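Local coordinates for sugar-binding transport ATP-binding protein (Pyrococcus horikoshii, PDB 1V43), which probably binds and hydrolyses ATP as the ATPase subunit of an ABC transporter that takes up sugars, at residues I249-V254 against F363-E368; F286-E291 against V353-D358. One frame throughout, in Å; residues are numbered along the deposited sequence.

How the interactions relate
Both contacts lie in the C-terminal OB-fold region, which in MalK-type ATPases is thought to serve regulation, away from the ATP site; their centres are about 15 Å apart. Interaction 1 joins strand 248-255 to strand 361-364 and the turn that follows it, across strand 283-288 of the same antiparallel sheet. Interaction 2 runs from that middle strand to strand 350-356 of a second antiparallel sheet, nested along the chain inside the loop closed by interaction 1. A probable backbone hydrogen bond, Leu250 N to Phe286 O at 2.6 Å, links them. The pair illustrates how one sheet can be tied across its own strands by charge and hydrocarbon, and to its neighbour by side-chain packing.

Interaction 1: I249-V254 against F363-E368; sequences ILEVSV and FDKDTE
The phenyl ring of Phe363 meets Ile249 at an oblique angle, CE1 of the ring 4.2 Å from CD1 of the isoleucine. The two side chains run roughly perpendicular, and helix 236-241 packs against both, touching the phenylalanine side chain through Val236 and Ala239 and the isoleucine through Thr240. The second flat group, the Glu251 carboxylate, is approached by Lys365 from above its plane: NZ stands 2.7 Å from OE1 and 44° out of the plane, in a hydrogen-bonded salt bridge. Both chains are extended, each with CG anti to the backbone N (chi1 -169° in Glu251 and -174° in Lys365), and this full length lets the charges meet although the CA atoms of Glu251 and Lys365 are 8.0 Å apart. The other carboxylate oxygen, OE2, forms a salt bridge with Arg262. Just beyond Phe363, Asp364 OD1 accepts from Asp366 N at 2.6 Å, an Asx turn, and from Thr367 N at 2.9 Å, so one oxygen ties down the chain as it turns. The contact thus joins strand 248-255 to strand 361-364 and the turn after it, over the intervening strand 283-288, whose Thr283 touches both Glu251 and Lys365. With a cation at each oxygen, Glu251 is likely to stay ionised, and its charge is probably balanced by Lys365 and Arg262 together.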
loop_
_atom_site.group_PDB
_atom_site.type_symbol
_atom_site.label_atom_id
_atom_site.label_comp_id
_atom_site.label_asym_id
_atom_site.label_seq_id
_atom_site.Cartn_x
_atom_site.Cartn_y
_atom_site.Cartn_z
ATOM N N ILE A 249 4.827 7.574 17.920
ATOM C CA ILE A 249 5.890 8.300 18.617
ATOM C C ILE A 249 5.259 9.308 19.583
ATOM O O ILE A 249 4.634 10.280 19.165
ATOM C CB ILE A 249 6.812 9.049 17.619
ATOM C CG1 ILE A 249 7.474 8.056 16.655
ATOM C CG2 ILE A 249 7.892 9.797 18.372
ATOM C CD1 ILE A 249 8.382 7.058 17.340
ATOM N N LEU A 250 5.419 9.063 20.878
ATOM C CA LEU A 250 4.846 9.944 21.886
ATOM C C LEU A 250 5.884 10.570 22.806
ATOM O O LEU A 250 6.750 9.890 23.344
ATOM C CB LEU A 250 3.829 9.178 22.738
ATOM C CG LEU A 250 2.646 8.557 22.002
ATOM C CD1 LEU A 250 1.650 8.010 23.015
ATOM C CD2 LEU A 250 1.993 9.596 21.118
ATOM N N GLU A 251 5.773 11.876 22.992
ATOM C CA GLU A 251 6.685 12.618 23.854
ATOM C C GLU A 251 6.340 12.348 25.316
ATOM O O GLU A 251 5.210 12.561 25.730
ATOM C CB GLU A 251 6.554 14.106 23.544
ATOM C CG GLU A 251 7.613 14.986 24.152
ATOM C CD GLU A 251 7.527 16.410 23.633
ATOM O OE1 GLU A 251 8.277 17.272 24.139
ATOM O OE2 GLU A 251 6.712 16.667 22.716
ATOM N N VAL A 252 7.300 11.863 26.099
ATOM C CA VAL A 252 7.040 11.590 27.510
ATOM C C VAL A 252 8.195 11.951 28.461
ATOM O O VAL A 252 9.312 12.240 28.026
ATOM C CB VAL A 252 6.670 10.106 27.736
ATOM C CG1 VAL A 252 5.458 9.741 26.889
ATOM C CG2 VAL A 252 7.851 9.212 27.418
ATOM N N SER A 253 7.905 11.935 29.762
ATOM C CA SER A 253 8.898 12.245 30.787
ATOM C C SER A 253 9.168 10.997 31.617
ATOM O O SER A 253 8.243 10.250 31.933
ATOM C CB SER A 253 8.392 13.369 31.691
ATOM O OG SER A 253 8.241 14.571 30.956
ATOM N N VAL A 254 10.433 10.780 31.966
ATOM C CA VAL A 254 10.841 9.611 32.743
ATOM C C VAL A 254 10.781 9.854 34.254
ATOM O O VAL A 254 11.252 10.884 34.736
ATOM C CB VAL A 254 12.284 9.194 32.377
ATOM C CG1 VAL A 254 12.627 7.867 33.034
ATOM C CG2 VAL A 254 12.436 9.103 30.862
ATOM N N PHE A 363 13.484 6.998 22.380
ATOM C CA PHE A 363 14.525 7.714 21.652
ATOM C C PHE A 363 14.840 9.063 22.315
ATOM O O PHE A 363 13.938 9.768 22.782
ATOM C CB PHE A 363 14.089 7.975 20.196
ATOM C CG PHE A 363 13.561 6.757 19.473
ATOM C CD1 PHE A 363 12.257 6.314 19.682
ATOM C CD2 PHE A 363 14.367 6.061 18.568
ATOM C CE1 PHE A 363 11.758 5.195 18.999
ATOM C CE2 PHE A 363 13.883 4.939 17.879
ATOM C CZ PHE A 363 12.575 4.509 18.098
ATOM N N ASP A 364 16.118 9.416 22.360
ATOM C CA ASP A 364 16.518 10.698 22.924
ATOM C C ASP A 364 15.768 11.746 22.119
ATOM O O ASP A 364 15.758 11.686 20.897
ATOM C CB ASP A 364 18.020 10.907 22.755
ATOM C CG ASP A 364 18.474 12.261 23.253
ATOM O OD1 ASP A 364 18.131 13.277 22.615
ATOM O OD2 ASP A 364 19.164 12.302 24.290
ATOM N N LYS A 365 15.151 12.711 22.787
ATOM C CA LYS A 365 14.379 13.722 22.071
ATOM C C LYS A 365 15.194 14.679 21.209
ATOM O O LYS A 365 14.674 15.235 20.236
ATOM C CB LYS A 365 13.517 14.543 23.042
ATOM C CG LYS A 365 12.602 15.513 22.310
ATOM C CD LYS A 365 11.806 16.425 23.224
ATOM C CE LYS A 365 11.117 17.508 22.394
ATOM N NZ LYS A 365 10.465 18.571 23.210
ATOM N N ASP A 366 16.462 14.885 21.550
ATOM C CA ASP A 366 17.277 15.802 20.766
ATOM C C ASP A 366 17.964 15.152 19.578
ATOM O O ASP A 366 17.842 15.636 18.454
ATOM C CB ASP A 366 18.317 16.487 21.654
ATOM C CG ASP A 366 17.682 17.339 22.731
ATOM O OD1 ASP A 366 16.793 18.154 22.399
ATOM O OD2 ASP A 366 18.071 17.194 23.910
ATOM N N THR A 367 18.684 14.060 19.827
ATOM C CA THR A 367 19.389 13.356 18.754
ATOM C C THR A 367 18.467 12.375 18.004
ATOM O O THR A 367 18.724 12.028 16.853
ATOM C CB THR A 367 20.602 12.574 19.305
ATOM O OG1 THR A 367 20.142 11.442 20.052
ATOM C CG2 THR A 367 21.438 13.458 20.236
ATOM N N GLU A 368 17.386 11.959 18.664
ATOM C CA GLU A 368 16.410 11.015 18.114
ATOM C C GLU A 368 17.001 9.621 17.966
ATOM O O GLU A 368 16.484 8.791 17.216
ATOM C CB GLU A 368 15.848 11.499 16.762
ATOM C CG GLU A 368 14.955 12.735 16.880
ATOM C CD GLU A 368 14.175 13.060 15.618
ATOM O OE1 GLU A 368 14.676 12.786 14.506
ATOM O OE2 GLU A 368 13.059 13.614 15.737
#

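Interaction 2: F286-E291 against V353-D358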
loop_
_atom_site.group_PDB
_atom_site.type_symbol
_atom_site.label_atom_id
_atom_site.label_comp_id
_atom_site.label_asym_id
_atom_site.label_seq_id
_atom_site.Cartn_x
_atom_site.Cartn_y
_atom_site.Cartn_z
ATOM N N PHE A 286 8.798 8.260 23.207
ATOM C CA PHE A 286 8.290 6.907 23.422
ATOM C C PHE A 286 7.735 6.379 22.096
ATOM O O PHE A 286 7.081 7.110 21.360
ATOM C CB PHE A 286 7.170 6.947 24.462
ATOM C CG PHE A 286 6.406 5.656 24.602
ATOM C CD1 PHE A 286 6.965 4.565 25.252
ATOM C CD2 PHE A 286 5.118 5.540 24.098
ATOM C CE1 PHE A 286 6.250 3.381 25.402
ATOM C CE2 PHE A 286 4.400 4.363 24.245
ATOM C CZ PHE A 286 4.968 3.282 24.900
ATOM N N GLY A 287 7.989 5.112 21.803
ATOM C CA GLY A 287 7.497 4.547 20.565
ATOM C C GLY A 287 7.005 3.117 20.694
ATOM O O GLY A 287 7.636 2.284 21.347
ATOM N N ILE A 288 5.856 2.835 20.088
ATOM C CA ILE A 288 5.303 1.486 20.099
ATOM C C ILE A 288 4.514 1.357 18.810
ATOM O O ILE A 288 3.752 2.254 18.465
ATOM C CB ILE A 288 4.411 1.224 21.342
ATOM C CG1 ILE A 288 3.970 -0.238 21.338
ATOM C CG2 ILE A 288 3.221 2.172 21.372
ATOM C CD1 ILE A 288 3.141 -0.610 22.518
ATOM N N ARG A 289 4.738 0.267 18.073
ATOM C CA ARG A 289 4.060 0.068 16.786
ATOM C C ARG A 289 2.611 -0.373 16.930
ATOM O O ARG A 289 2.290 -1.133 17.835
ATOM C CB ARG A 289 4.802 -0.980 15.935
ATOM C CG ARG A 289 6.218 -0.602 15.546
ATOM C CD ARG A 289 6.749 -1.600 14.543
ATOM N NE ARG A 289 8.163 -1.430 14.239
ATOM C CZ ARG A 289 8.653 -0.617 13.319
ATOM N NH1 ARG A 289 7.841 0.137 12.589
ATOM N NH2 ARG A 289 9.962 -0.600 13.085
ATOM N N PRO A 290 1.727 0.094 16.026
ATOM C CA PRO A 290 0.291 -0.229 15.999
ATOM C C PRO A 290 0.066 -1.742 16.139
ATOM O O PRO A 290 -0.829 -2.186 16.864
ATOM C CB PRO A 290 -0.156 0.271 14.624
ATOM C CG PRO A 290 0.750 1.476 14.397
ATOM C CD PRO A 290 2.101 0.950 14.880
ATOM N N GLU A 291 0.896 -2.519 15.445
ATOM C CA GLU A 291 0.802 -3.977 15.471
ATOM C C GLU A 291 1.372 -4.600 16.743
ATOM O O GLU A 291 1.315 -5.818 16.900
ATOM C CB GLU A 291 1.512 -4.596 14.257
ATOM C CG GLU A 291 3.039 -4.420 14.263
ATOM C CD GLU A 291 3.511 -3.200 13.473
ATOM O OE1 GLU A 291 2.818 -2.165 13.484
ATOM O OE2 GLU A 291 4.586 -3.276 12.846
ATOM N N VAL A 353 -6.628 -0.451 25.741
ATOM C CA VAL A 353 -5.517 -0.706 24.849
ATOM C C VAL A 353 -4.397 -1.399 25.618
ATOM O O VAL A 353 -3.965 -0.929 26.670
ATOM C CB VAL A 353 -4.990 0.598 24.245
ATOM C CG1 VAL A 353 -3.804 0.298 23.352
ATOM C CG2 VAL A 353 -6.098 1.293 23.446
ATOM N N ILE A 354 -3.933 -2.522 25.083
ATOM C CA ILE A 354 -2.865 -3.288 25.711
ATOM C C ILE A 354 -1.569 -3.187 24.908
ATOM O O ILE A 354 -1.515 -3.639 23.764
ATOM C CB ILE A 354 -3.246 -4.779 25.819
ATOM C CG1 ILE A 354 -4.671 -4.922 26.351
ATOM C CG2 ILE A 354 -2.287 -5.491 26.758
ATOM C CD1 ILE A 354 -5.109 -6.365 26.544
ATOM N N MET A 355 -0.538 -2.601 25.516
ATOM C CA MET A 355 0.772 -2.445 24.887
ATOM C C MET A 355 1.741 -3.574 25.272
ATOM O O MET A 355 1.813 -3.982 26.447
ATOM C CB MET A 355 1.424 -1.117 25.300
ATOM C CG MET A 355 0.548 0.116 25.184
ATOM S SD MET A 355 1.503 1.648 25.381
ATOM C CE MET A 355 2.833 1.089 26.462
ATOM N N ASP A 356 2.493 -4.068 24.290
ATOM C CA ASP A 356 3.482 -5.111 24.550
ATOM C C ASP A 356 4.767 -4.404 24.973
ATOM O O ASP A 356 5.502 -3.870 24.137
ATOM C CB ASP A 356 3.762 -5.951 23.296
ATOM C CG ASP A 356 4.666 -7.155 23.586
ATOM O OD1 ASP A 356 5.471 -7.104 24.549
ATOM O OD2 ASP A 356 4.583 -8.152 22.846
ATOM N N LEU A 357 5.027 -4.410 26.275
ATOM C CA LEU A 357 6.197 -3.770 26.856
ATOM C C LEU A 357 7.534 -4.226 26.282
ATOM O O LEU A 357 8.509 -3.476 26.305
ATOM C CB LEU A 357 6.179 -3.966 28.380
ATOM C CG LEU A 357 5.799 -2.744 29.230
ATOM C CD1 LEU A 357 4.849 -1.831 28.474
ATOM C CD2 LEU A 357 5.166 -3.206 30.532
ATOM N N ASP A 358 7.583 -5.445 25.763
ATOM C CA ASP A 358 8.818 -5.958 25.196
ATOM C C ASP A 358 9.082 -5.418 23.790
ATOM O O ASP A 358 10.177 -5.587 23.254
ATOM C CB ASP A 358 8.789 -7.487 25.188
ATOM C CG ASP A 358 8.983 -8.081 26.581
ATOM O OD1 ASP A 358 8.367 -9.128 26.875
ATOM O OD2 ASP A 358 9.760 -7.507 27.379
#
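Met355 points across from one antiparallel sheet of the OB-like region to Phe286 and Ile288 on another, and one of its contacts is Met-aromatic. The short segments of strands 286-288 and 353-356 run at 99° to each other, with axes 9.1 Å apart, so side chains rather than backbone hydrogen bonds join them. The side chains of Phe286 and Met355 reach toward each other from the two sheets. The sulfur SD of Met355 lies 5.1 Å from the centroid of the Phe286 ring, 77° off the ring normal and thus at its edge. The methyl CE approaches the same end of the ring obliquely, 3.4 Å from Phe286 CZ. A bend at chi3 (-29°) turns this methyl toward the phenylalanine instead of letting the thioether run on straight.

Ile288 crosses Met355 obliquely. Its CG1 branch is anti to the backbone N and extended, which carries CD1 over to Met355 CB at 3.3 Å, tighter than usual for two carbons. Phe286 and Ile288, two residues apart on their strand, thus hold different parts of one methionine: the ring meets the sulfur and methyl, while the isoleucine lies mainly along CB and CG and also reaches the sulfur. Around them, Met293 touches both Ile288 and Met355, while Ile360 touches both Phe286 and Met355. An alanine in place of Met355 would probably leave the Phe286 ring without its sulfur and methyl neighbours and open a gap between the two sheets beside Ile288 CD1. Where strand 350-356 ends, Asp356 closes an Asx turn, its OD1 accepting from Asp358 N at 2.9 Å.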